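Dot/Icm T4SS effector (Legionella pneumophila, PDB 6VVE) is a type IV-secreted effector kinase that is activated by host inositol hexakisphosphate and binds manganese and ADP. Local coordinates at residues V49-K53 with V129-W133; Q115-L119 with E171-Y177; G176-D181 with D205-R211. All coordinates share one frame; numbering follows the deposited sequence.

Contact 1. Residues V49-K53 with V129-W133; sequences VLMWK and VLGLW. With IHP (inositol hexakisphosphate), chain B.
Trp52, whose six-membered ring lies against Leu132, donates its indole N-H to a phosphate oxygen of inositol hexakisphosphate; NE1 to O26 measures 2.8 Å with an N-H...O angle of 147°, and O26 lies near the ring plane. The far rim of the same indole packs on the protein: CZ3 is 3.9 Å from Leu132 CG, while Leu132 CB sits at the ring edge, in plane. With chi1 at 60°, CG of Trp52 lies between the backbone N and the carbonyl carbon, which sends the indole across to Leu132.

Beside it, selenomethionine Met51 bends at chi2 and chi3, and this curl brings its CE methyl to 3.7 Å from Leu132 CG and 3.9 Å from Gly131 CA. Met51 and Trp52 can both point toward 129-133 because together they face Val35 in a classic beta bulge. No direct hydrogen bond joins the segments, but a water lies 2.7 Å from Met51 O and equally far from Leu130 O.

This buried contact thus sets the last strand of the four-stranded N-terminal sheet against the edge strand of the five-stranded kinase sheet, with Trp52 reaching into the inositol hexakisphosphate pocket.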
loop_
_atom_site.group_PDB
_atom_site.type_symbol
_atom_site.label_atom_id
_atom_site.label_comp_id
_atom_site.label_asym_id
_atom_site.label_seq_id
_atom_site.Cartn_x
_atom_site.Cartn_y
_atom_site.Cartn_z
ATOM N N VAL A 49 -3.410 16.027 -3.302
ATOM C CA VAL A 49 -2.501 14.931 -3.607
ATOM C C VAL A 49 -2.547 14.669 -5.107
ATOM O O VAL A 49 -3.580 14.848 -5.758
ATOM C CB VAL A 49 -2.847 13.641 -2.836
ATOM C CG1 VAL A 49 -2.641 13.852 -1.338
ATOM C CG2 VAL A 49 -4.274 13.197 -3.153
ATOM N N LEU A 50 -1.416 14.240 -5.656
ATOM C CA LEU A 50 -1.318 13.896 -7.069
ATOM C C LEU A 50 -1.777 12.456 -7.260
ATOM O O LEU A 50 -1.357 11.556 -6.514
ATOM C CB LEU A 50 0.114 14.082 -7.561
ATOM C CG LEU A 50 0.483 13.524 -8.932
ATOM C CD1 LEU A 50 -0.444 14.022 -10.034
ATOM C CD2 LEU A 50 1.939 13.892 -9.256
HETATM N N MSE A 51 -2.641 12.241 -8.251
HETATM C CA MSE A 51 -3.144 10.893 -8.538
HETATM C C MSE A 51 -2.441 10.259 -9.748
HETATM O O MSE A 51 -1.949 9.141 -9.649
HETATM C CB MSE A 51 -4.657 10.929 -8.767
HETATM C CG MSE A 51 -5.472 11.489 -7.599
HETATM SE SE MSE A 51 -5.246 10.550 -5.889
HETATM C CE MSE A 51 -5.603 8.731 -6.441
ATOM N N TRP A 52 -2.389 10.967 -10.875
ATOM C CA TRP A 52 -1.699 10.464 -12.059
ATOM C C TRP A 52 -1.532 11.598 -13.064
ATOM O O TRP A 52 -2.099 12.686 -12.907
ATOM C CB TRP A 52 -2.451 9.286 -12.697
ATOM C CG TRP A 52 -3.845 9.611 -13.156
ATOM C CD1 TRP A 52 -4.203 10.280 -14.295
ATOM C CD2 TRP A 52 -5.068 9.268 -12.491
ATOM N NE1 TRP A 52 -5.574 10.379 -14.370
ATOM C CE2 TRP A 52 -6.127 9.769 -13.274
ATOM C CE3 TRP A 52 -5.370 8.595 -11.298
ATOM C CZ2 TRP A 52 -7.462 9.616 -12.909
ATOM C CZ3 TRP A 52 -6.694 8.438 -10.939
ATOM C CH2 TRP A 52 -7.725 8.947 -11.744
ATOM N N LYS A 53 -0.744 11.325 -14.108
ATOM C CA LYS A 53 -0.513 12.272 -15.191
ATOM C C LYS A 53 -1.508 12.013 -16.314
ATOM O O LYS A 53 -1.816 10.863 -16.631
ATOM C CB LYS A 53 0.921 12.155 -15.714
ATOM C CG LYS A 53 1.285 13.185 -16.783
ATOM C CD LYS A 53 2.793 13.219 -17.034
ATOM C CE LYS A 53 3.177 14.263 -18.083
ATOM N NZ LYS A 53 3.256 15.640 -17.518
ATOM N N VAL A 129 0.949 2.294 -5.279
ATOM C CA VAL A 129 0.328 2.726 -6.540
ATOM C C VAL A 129 -1.177 2.717 -6.274
ATOM O O VAL A 129 -1.880 1.741 -6.508
ATOM C CB VAL A 129 0.716 1.848 -7.713
ATOM C CG1 VAL A 129 -0.039 2.282 -8.962
ATOM C CG2 VAL A 129 2.208 1.894 -7.945
ATOM N N LEU A 130 -1.703 3.870 -5.850
ATOM C CA LEU A 130 -3.140 4.031 -5.680
ATOM C C LEU A 130 -3.742 4.684 -6.926
ATOM O O LEU A 130 -3.032 5.139 -7.834
ATOM C CB LEU A 130 -3.448 4.858 -4.431
ATOM C CG LEU A 130 -3.165 4.155 -3.101
ATOM C CD1 LEU A 130 -3.360 5.106 -1.920
ATOM C CD2 LEU A 130 -4.065 2.939 -2.946
ATOM N N GLY A 131 -5.069 4.731 -6.957
ATOM C CA GLY A 131 -5.770 5.238 -8.120
ATOM C C GLY A 131 -7.231 5.417 -7.796
ATOM O O GLY A 131 -7.628 5.383 -6.634
ATOM N N LEU A 132 -8.035 5.607 -8.844
ATOM C CA LEU A 132 -9.457 5.871 -8.667
ATOM C C LEU A 132 -10.270 5.106 -9.703
ATOM O O LEU A 132 -9.818 4.874 -10.830
ATOM C CB LEU A 132 -9.770 7.369 -8.783
ATOM C CG LEU A 132 -9.027 8.283 -7.813
ATOM C CD1 LEU A 132 -9.262 9.748 -8.183
ATOM C CD2 LEU A 132 -9.454 8.010 -6.383
ATOM N N TRP A 133 -11.480 4.720 -9.301
ATOM C CA TRP A 133 -12.409 4.026 -10.176
ATOM C C TRP A 133 -13.219 5.063 -10.949
ATOM O O TRP A 133 -13.902 5.901 -10.346
ATOM C CB TRP A 133 -13.335 3.121 -9.368
ATOM C CG TRP A 133 -12.669 1.909 -8.812
ATOM C CD1 TRP A 133 -12.192 1.742 -7.544
ATOM C CD2 TRP A 133 -12.402 0.686 -9.508
ATOM N NE1 TRP A 133 -11.647 0.486 -7.410
ATOM C CE2 TRP A 133 -11.767 -0.184 -8.598
ATOM C CE3 TRP A 133 -12.641 0.240 -10.808
ATOM C CZ2 TRP A 133 -11.364 -1.468 -8.950
ATOM C CZ3 TRP A 133 -12.246 -1.043 -11.153
ATOM C CH2 TRP A 133 -11.613 -1.880 -10.227
HETATM C C1 IHP B . -8.333 10.993 -20.797
HETATM C C2 IHP B . -9.107 11.384 -22.068
HETATM C C3 IHP B . -10.610 11.156 -21.899
HETATM C C4 IHP B . -11.144 11.922 -20.681
HETATM C C5 IHP B . -10.438 11.430 -19.402
HETATM C C6 IHP B . -8.921 11.575 -19.504
HETATM O O11 IHP B . -7.007 11.475 -20.907
HETATM P P1 IHP B . -5.798 10.403 -21.155
HETATM O O21 IHP B . -4.635 10.743 -20.256
HETATM O O31 IHP B . -6.286 9.001 -20.878
HETATM O O41 IHP B . -5.350 10.491 -22.612
HETATM O O12 IHP B . -8.623 10.588 -23.123
HETATM P P2 IHP B . -8.137 11.328 -24.517
HETATM O O22 IHP B . -8.115 12.822 -24.322
HETATM O O32 IHP B . -6.757 10.848 -24.865
HETATM O O42 IHP B . -9.104 10.975 -25.616
HETATM O O13 IHP B . -10.819 9.790 -21.685
HETATM P P3 IHP B . -12.025 9.001 -22.471
HETATM O O23 IHP B . -12.572 9.875 -23.587
HETATM O O33 IHP B . -11.458 7.712 -23.055
HETATM O O43 IHP B . -13.137 8.655 -21.506
HETATM O O14 IHP B . -12.517 11.718 -20.560
HETATM P P4 IHP B . -13.464 13.052 -20.360
HETATM O O24 IHP B . -13.338 13.960 -21.555
HETATM O O34 IHP B . -12.991 13.809 -19.130
HETATM O O44 IHP B . -14.905 12.634 -20.191
HETATM O O15 IHP B . -10.883 12.181 -18.315
HETATM P P5 IHP B . -11.803 11.453 -17.171
HETATM O O25 IHP B . -12.793 12.454 -16.612
HETATM O O35 IHP B . -12.556 10.291 -17.763
HETATM O O45 IHP B . -10.897 10.953 -16.067
HETATM O O16 IHP B . -8.327 10.890 -18.420
HETATM P P6 IHP B . -7.580 11.754 -17.231
HETATM O O26 IHP B . -6.201 11.185 -16.977
HETATM O O36 IHP B . -7.461 13.200 -17.644
HETATM O O46 IHP B . -8.421 11.657 -15.974
HETATM O O HOH W 1 -1.706 7.449 -7.520
#

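Contact 2. Residues Q115-L119 with E171-Y177; sequences QQFFL and ELNDAGY
Phe118 is the main bump of this contact: its ring enters a hollow walled by Leu172, Ala175 and Tyr177. Its first torsion (chi1 173°) turns CG anti to the backbone N, directing the ring from helix 102-121 toward the end of helix 159-174. The fit is tightest at the ring's far end, where CZ is only 3.3 Å from Ala175 CB, and Glu171 O meets the edge near the ring plane. Tyr177 comes over one face, in an edge-to-face pair with centroids 5.2 Å apart and planes at 59°. The two side chains run past each other in opposite directions.

Leu172 CD1 makes a second, smaller knob. It touches Phe118 CE1 at 3.8 Å and also Leu119 CD2 at 3.9 Å, filling the dip between these neighbours. Gln115 slants across the tyrosine, its CG 4.1 Å from Tyr177 CE1, and its amide oxygen accepts from Phe210 N.

The end of helix 159-174 places Tyr177 at the hollow: Gly176, at positive phi, forms a Schellman motif in which Tyr177 N bonds back to Leu172 O. Asn173 ND2 then holds the chain beyond through Tyr177 O (2.9 Å), a nearly straight bond at 163° that meets a lone pair in the carbonyl plane.

Around this packing, His122 also stacks with Phe118. Tyr212 of strand 211-212 touches Gln115 and Tyr177, so the helix pair meets the short two-stranded sheet 177-178/211-212 along one flank.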
loop_
_atom_site.group_PDB
_atom_site.type_symbol
_atom_site.label_atom_id
_atom_site.label_comp_id
_atom_site.label_asym_id
_atom_site.label_seq_id
_atom_site.Cartn_x
_atom_site.Cartn_y
_atom_site.Cartn_z
ATOM N N GLN A 115 -6.520 7.589 2.089
ATOM C CA GLN A 115 -5.297 6.815 2.278
ATOM C C GLN A 115 -4.130 7.458 1.543
ATOM O O GLN A 115 -2.997 7.450 2.037
ATOM C CB GLN A 115 -5.523 5.373 1.820
ATOM C CG GLN A 115 -6.484 4.613 2.744
ATOM C CD GLN A 115 -7.001 3.330 2.136
ATOM O OE1 GLN A 115 -6.488 2.846 1.125
ATOM N NE2 GLN A 115 -8.025 2.764 2.755
ATOM N N GLN A 116 -4.388 8.025 0.364
ATOM C CA GLN A 116 -3.352 8.781 -0.332
ATOM C C GLN A 116 -2.849 9.933 0.530
ATOM O O GLN A 116 -1.639 10.187 0.601
ATOM C CB GLN A 116 -3.892 9.303 -1.661
ATOM C CG GLN A 116 -2.827 9.873 -2.596
ATOM C CD GLN A 116 -2.139 8.791 -3.419
ATOM O OE1 GLN A 116 -1.538 7.868 -2.877
ATOM N NE2 GLN A 116 -2.247 8.896 -4.733
ATOM N N PHE A 117 -3.761 10.642 1.201
ATOM C CA PHE A 117 -3.335 11.735 2.072
ATOM C C PHE A 117 -2.505 11.220 3.243
ATOM O O PHE A 117 -1.511 11.844 3.633
ATOM C CB PHE A 117 -4.545 12.518 2.591
ATOM C CG PHE A 117 -4.992 13.613 1.664
ATOM C CD1 PHE A 117 -4.343 14.841 1.667
ATOM C CD2 PHE A 117 -6.047 13.417 0.791
ATOM C CE1 PHE A 117 -4.745 15.856 0.816
ATOM C CE2 PHE A 117 -6.446 14.420 -0.070
ATOM C CZ PHE A 117 -5.795 15.643 -0.060
ATOM N N PHE A 118 -2.899 10.083 3.820
ATOM C CA PHE A 118 -2.073 9.460 4.849
ATOM C C PHE A 118 -0.666 9.203 4.322
ATOM O O PHE A 118 0.328 9.538 4.978
ATOM C CB PHE A 118 -2.710 8.152 5.324
ATOM C CG PHE A 118 -1.834 7.360 6.259
ATOM C CD1 PHE A 118 -0.867 6.491 5.762
ATOM C CD2 PHE A 118 -1.971 7.489 7.630
ATOM C CE1 PHE A 118 -0.054 5.778 6.616
ATOM C CE2 PHE A 118 -1.158 6.767 8.492
ATOM C CZ PHE A 118 -0.204 5.913 7.984
ATOM N N LEU A 119 -0.567 8.611 3.122
ATOM C CA LEU A 119 0.739 8.319 2.548
ATOM C C LEU A 119 1.555 9.590 2.364
ATOM O O LEU A 119 2.752 9.618 2.685
ATOM C CB LEU A 119 0.579 7.587 1.216
ATOM C CG LEU A 119 -0.043 6.198 1.261
ATOM C CD1 LEU A 119 -0.189 5.635 -0.172
ATOM C CD2 LEU A 119 0.764 5.259 2.124
ATOM N N GLU A 171 5.421 1.565 8.447
ATOM C CA GLU A 171 4.748 2.807 8.825
ATOM C C GLU A 171 3.258 2.708 8.531
ATOM O O GLU A 171 2.423 3.159 9.323
ATOM C CB GLU A 171 5.377 3.984 8.074
ATOM C CG GLU A 171 5.293 5.311 8.792
ATOM C CD GLU A 171 6.178 6.373 8.157
ATOM O OE1 GLU A 171 6.967 6.030 7.251
ATOM O OE2 GLU A 171 6.087 7.551 8.568
ATOM N N LEU A 172 2.907 2.091 7.402
ATOM C CA LEU A 172 1.504 1.850 7.087
ATOM C C LEU A 172 0.868 0.901 8.100
ATOM O O LEU A 172 -0.192 1.197 8.672
ATOM C CB LEU A 172 1.396 1.281 5.673
ATOM C CG LEU A 172 -0.001 1.169 5.070
ATOM C CD1 LEU A 172 -0.511 2.545 4.662
ATOM C CD2 LEU A 172 0.006 0.210 3.882
ATOM N N ASN A 173 1.522 -0.238 8.355
ATOM C CA ASN A 173 0.971 -1.217 9.282
ATOM C C ASN A 173 0.845 -0.633 10.686
ATOM O O ASN A 173 -0.144 -0.891 11.385
ATOM C CB ASN A 173 1.842 -2.477 9.314
ATOM C CG ASN A 173 1.961 -3.157 7.950
ATOM O OD1 ASN A 173 2.923 -3.878 7.689
ATOM N ND2 ASN A 173 0.974 -2.935 7.079
ATOM N N ASP A 174 1.843 0.148 11.125
ATOM C CA ASP A 174 1.787 0.724 12.464
ATOM C C ASP A 174 0.537 1.567 12.669
ATOM O O ASP A 174 0.069 1.711 13.809
ATOM C CB ASP A 174 3.034 1.572 12.736
ATOM C CG ASP A 174 4.281 0.727 12.929
ATOM O OD1 ASP A 174 4.152 -0.507 13.049
ATOM O OD2 ASP A 174 5.389 1.302 12.962
ATOM N N ALA A 175 -0.015 2.122 11.594
ATOM C CA ALA A 175 -1.199 2.961 11.647
ATOM C C ALA A 175 -2.505 2.186 11.472
ATOM O O ALA A 175 -3.593 2.801 11.491
ATOM C CB ALA A 175 -1.106 4.055 10.567
ATOM N N GLY A 176 -2.438 0.869 11.329
ATOM C CA GLY A 176 -3.632 0.059 11.192
ATOM C C GLY A 176 -4.083 -0.230 9.774
ATOM O O GLY A 176 -5.181 -0.770 9.597
ATOM N N TYR A 177 -3.288 0.122 8.766
ATOM C CA TYR A 177 -3.571 -0.201 7.378
ATOM C C TYR A 177 -2.649 -1.324 6.915
ATOM O O TYR A 177 -1.502 -1.427 7.359
ATOM C CB TYR A 177 -3.371 1.012 6.471
ATOM C CG TYR A 177 -4.257 2.211 6.771
ATOM C CD1 TYR A 177 -5.565 2.255 6.332
ATOM C CD2 TYR A 177 -3.765 3.294 7.478
ATOM C CE1 TYR A 177 -6.377 3.348 6.594
ATOM C CE2 TYR A 177 -4.558 4.405 7.738
ATOM C CZ TYR A 177 -5.870 4.419 7.299
ATOM O OH TYR A 177 -6.670 5.513 7.556
#

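Contact 3. Residues G176-D181 with D205-R211; sequences GYWHPD and DLDGGFR. With ADP (adenosine-5'-diphosphate), chain C.
Asp181 and Asp205 bring their carboxylates together beside the nucleotide: OD2 of Asp181 is 3.2 Å from OD2 of Asp205, with the two planes 74° apart. Asp205 OD2 also lies 3.4 Å from O1B of ADP. Neither approach is a bond; a manganese ion about 4 Å from the Asp205 side chain would probably offset the like charges.

The next layer ties down the backbone beside both acids. His179 ND1 accepts from Asp181 N at 3.0 Å and 167°, in the plane of the ring, while NE2 bonds to Ile204 O just before Asp205; with both nitrogens engaged, the ring's rotation is fixed. Leu206 CD2 sits over one face of the ring, close to its centre, a CH-pi contact of 3.5 Å to the centroid, and also touches Pro180 CD. Ser190 OG bonds to Asp181 OD1.

Further out, Trp178 and Arg211 form an antiparallel hydrogen-bonded pair, with Trp178 N to Arg211 O at 3.0 Å and Arg211 N to Trp178 O at 2.8 Å. On the side of this bridge that both side chains share, Arg211 CB lies over the indole's five-membered ring, 3.5 Å from its centroid. The extended arginine chain continues past Pro180, whose carbonyl oxygen stands above one guanidinium face without a hydrogen bond.

On the 205-211 side, a type I turn from Leu206 to Gly209 reverses the chain toward the bridge. His179-Pro180-Asp181 and Asp205-Leu206-Asp207 probably stand where protein kinases carry the His-Arg-Asp and Asp-Phe-Gly motifs.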
loop_
_atom_site.group_PDB
_atom_site.type_symbol
_atom_site.label_atom_id
_atom_site.label_comp_id
_atom_site.label_asym_id
_atom_site.label_seq_id
_atom_site.Cartn_x
_atom_site.Cartn_y
_atom_site.Cartn_z
ATOM N N GLY A 176 -2.438 0.869 11.329
ATOM C CA GLY A 176 -3.632 0.059 11.192
ATOM C C GLY A 176 -4.083 -0.230 9.774
ATOM O O GLY A 176 -5.181 -0.770 9.597
ATOM N N TYR A 177 -3.288 0.122 8.766
ATOM C CA TYR A 177 -3.571 -0.201 7.378
ATOM C C TYR A 177 -2.649 -1.324 6.915
ATOM O O TYR A 177 -1.502 -1.427 7.359
ATOM C CB TYR A 177 -3.371 1.012 6.471
ATOM C CG TYR A 177 -4.257 2.211 6.771
ATOM C CD1 TYR A 177 -5.565 2.255 6.332
ATOM C CD2 TYR A 177 -3.765 3.294 7.478
ATOM C CE1 TYR A 177 -6.377 3.348 6.594
ATOM C CE2 TYR A 177 -4.558 4.405 7.738
ATOM C CZ TYR A 177 -5.870 4.419 7.299
ATOM O OH TYR A 177 -6.670 5.513 7.556
ATOM N N TRP A 178 -3.140 -2.164 6.003
ATOM C CA TRP A 178 -2.276 -3.182 5.419
ATOM C C TRP A 178 -2.720 -3.522 4.000
ATOM O O TRP A 178 -3.864 -3.267 3.591
ATOM C CB TRP A 178 -2.221 -4.440 6.302
ATOM C CG TRP A 178 -3.515 -5.182 6.514
ATOM C CD1 TRP A 178 -3.975 -6.246 5.790
ATOM C CD2 TRP A 178 -4.479 -4.963 7.552
ATOM N NE1 TRP A 178 -5.175 -6.685 6.297
ATOM C CE2 TRP A 178 -5.508 -5.910 7.375
ATOM C CE3 TRP A 178 -4.581 -4.046 8.609
ATOM C CZ2 TRP A 178 -6.629 -5.960 8.208
ATOM C CZ3 TRP A 178 -5.689 -4.103 9.431
ATOM C CH2 TRP A 178 -6.695 -5.051 9.230
ATOM N N HIS A 179 -1.783 -4.107 3.250
ATOM C CA HIS A 179 -2.039 -4.487 1.858
ATOM C C HIS A 179 -2.986 -5.680 1.815
ATOM O O HIS A 179 -2.783 -6.647 2.560
ATOM C CB HIS A 179 -0.710 -4.825 1.183
ATOM C CG HIS A 179 -0.758 -4.809 -0.314
ATOM N ND1 HIS A 179 -1.651 -5.567 -1.039
ATOM C CD2 HIS A 179 -0.011 -4.135 -1.219
ATOM C CE1 HIS A 179 -1.456 -5.353 -2.327
ATOM N NE2 HIS A 179 -0.469 -4.484 -2.462
ATOM N N PRO A 180 -4.017 -5.660 0.962
ATOM C CA PRO A 180 -4.971 -6.790 0.945
ATOM C C PRO A 180 -4.430 -8.062 0.301
ATOM O O PRO A 180 -5.019 -9.138 0.504
ATOM C CB PRO A 180 -6.165 -6.236 0.145
ATOM C CG PRO A 180 -5.541 -5.177 -0.758
ATOM C CD PRO A 180 -4.413 -4.568 0.048
ATOM N N ASP A 181 -3.344 -7.985 -0.476
ATOM C CA ASP A 181 -2.800 -9.159 -1.158
ATOM C C ASP A 181 -1.295 -8.952 -1.367
ATOM O O ASP A 181 -0.807 -8.700 -2.475
ATOM C CB ASP A 181 -3.510 -9.416 -2.490
ATOM C CG ASP A 181 -2.988 -10.666 -3.202
ATOM O OD1 ASP A 181 -2.346 -11.516 -2.531
ATOM O OD2 ASP A 181 -3.210 -10.796 -4.431
ATOM N N ASP A 205 -1.736 -3.637 -7.070
ATOM C CA ASP A 205 -2.910 -4.436 -6.704
ATOM C C ASP A 205 -3.618 -3.834 -5.494
ATOM O O ASP A 205 -4.051 -4.554 -4.592
ATOM C CB ASP A 205 -2.525 -5.891 -6.440
ATOM C CG ASP A 205 -3.722 -6.830 -6.472
ATOM O OD1 ASP A 205 -4.771 -6.458 -7.035
ATOM O OD2 ASP A 205 -3.619 -7.946 -5.925
ATOM N N LEU A 206 -3.733 -2.501 -5.479
ATOM C CA LEU A 206 -4.398 -1.776 -4.401
ATOM C C LEU A 206 -5.709 -1.134 -4.847
ATOM O O LEU A 206 -6.140 -0.138 -4.247
ATOM C CB LEU A 206 -3.452 -0.713 -3.838
ATOM C CG LEU A 206 -2.236 -1.191 -3.054
ATOM C CD1 LEU A 206 -1.279 -0.040 -2.785
ATOM C CD2 LEU A 206 -2.655 -1.841 -1.747
ATOM N N ASP A 207 -6.353 -1.675 -5.882
ATOM C CA ASP A 207 -7.544 -1.024 -6.421
ATOM C C ASP A 207 -8.732 -1.099 -5.467
ATOM O O ASP A 207 -9.743 -0.438 -5.706
ATOM C CB ASP A 207 -7.920 -1.637 -7.771
ATOM C CG ASP A 207 -7.960 -3.158 -7.736
ATOM O OD1 ASP A 207 -6.890 -3.786 -7.522
ATOM O OD2 ASP A 207 -9.056 -3.714 -7.922
ATOM N N GLY A 208 -8.652 -1.898 -4.411
ATOM C CA GLY A 208 -9.620 -1.858 -3.339
ATOM C C GLY A 208 -9.210 -0.994 -2.166
ATOM O O GLY A 208 -9.922 -0.972 -1.155
ATOM N N GLY A 209 -8.092 -0.290 -2.262
ATOM C CA GLY A 209 -7.558 0.431 -1.128
ATOM C C GLY A 209 -6.915 -0.512 -0.125
ATOM O O GLY A 209 -6.899 -1.735 -0.279
ATOM N N PHE A 210 -6.365 0.083 0.927
ATOM C CA PHE A 210 -5.776 -0.718 1.986
ATOM C C PHE A 210 -6.868 -1.334 2.855
ATOM O O PHE A 210 -7.988 -0.828 2.941
ATOM C CB PHE A 210 -4.841 0.118 2.859
ATOM C CG PHE A 210 -3.664 0.676 2.125
ATOM C CD1 PHE A 210 -2.671 -0.156 1.655
ATOM C CD2 PHE A 210 -3.543 2.044 1.923
ATOM C CE1 PHE A 210 -1.578 0.366 0.983
ATOM C CE2 PHE A 210 -2.464 2.563 1.255
ATOM C CZ PHE A 210 -1.478 1.719 0.785
ATOM N N ARG A 211 -6.529 -2.445 3.494
ATOM C CA ARG A 211 -7.386 -3.006 4.524
ATOM C C ARG A 211 -7.175 -2.263 5.835
ATOM O O ARG A 211 -6.129 -1.641 6.070
ATOM C CB ARG A 211 -7.110 -4.497 4.710
ATOM C CG ARG A 211 -7.627 -5.369 3.575
ATOM C CD ARG A 211 -7.375 -6.840 3.876
ATOM N NE ARG A 211 -7.746 -7.711 2.762
ATOM C CZ ARG A 211 -7.512 -9.020 2.727
ATOM N NH1 ARG A 211 -6.904 -9.618 3.746
ATOM N NH2 ARG A 211 -7.885 -9.730 1.671
HETATM P PB ADP C . -2.927 -9.393 -9.364
HETATM O O1B ADP C . -1.992 -9.763 -8.229
HETATM O O2B ADP C . -2.563 -10.035 -10.677
HETATM O O3B ADP C . -4.404 -9.469 -9.015
HETATM P PA ADP C . -3.205 -6.982 -10.843
HETATM O O1A ADP C . -3.454 -5.586 -10.336
HETATM O O2A ADP C . -4.328 -7.752 -11.485
HETATM O O3A ADP C . -2.649 -7.815 -9.581
HETATM O "O5'" ADP C . -1.990 -6.886 -11.880
HETATM C "C5'" ADP C . -1.713 -7.919 -12.811
HETATM C "C4'" ADP C . -0.500 -7.549 -13.624
HETATM O "O4'" ADP C . -0.706 -6.331 -14.367
HETATM C "C3'" ADP C . 0.768 -7.330 -12.765
HETATM O "O3'" ADP C . 1.508 -8.501 -12.548
HETATM C "C2'" ADP C . 1.555 -6.288 -13.589
HETATM O "O2'" ADP C . 2.457 -6.937 -14.465
HETATM C "C1'" ADP C . 0.481 -5.527 -14.387
HETATM N N9 ADP C . 0.259 -4.230 -13.715
HETATM C C8 ADP C . -0.646 -4.006 -12.739
HETATM N N7 ADP C . -0.592 -2.714 -12.322
HETATM C C5 ADP C . 0.363 -2.104 -13.045
HETATM C C6 ADP C . 0.928 -0.744 -13.112
HETATM N N6 ADP C . 0.454 0.225 -12.305
HETATM N N1 ADP C . 1.921 -0.504 -14.006
HETATM C C2 ADP C . 2.397 -1.476 -14.820
HETATM N N3 ADP C . 1.919 -2.734 -14.804
HETATM C C4 ADP C . 0.922 -3.103 -13.961
#

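Overall arrangement
Contact 1 is wholly buried, whereas contacts 2 and 3 are only partly so, although both lie nearer the centre of the chain. Contact 1 has apolar side-chain packing with a water between backbone oxygens, and is polar at its ligand end; contact 2 is shape and aromatic packing; contact 3 combines backbone pairing with acidic groups at the nucleotide. Contacts 2 and 3 share Gly176 and Tyr177, and Leu172 CD2 packs on Phe210 CE1. Gln116 of helix 102-121 packs on Met51 and Leu130, joining contacts 1 and 2. Trp133 NE1 hydrogen-bonds to Asp207 O, linking contact 1 to contact 3. Contact 1 thus reaches the inositol phosphate pocket and contact 3 the ADP site, while contact 2 touches both of them.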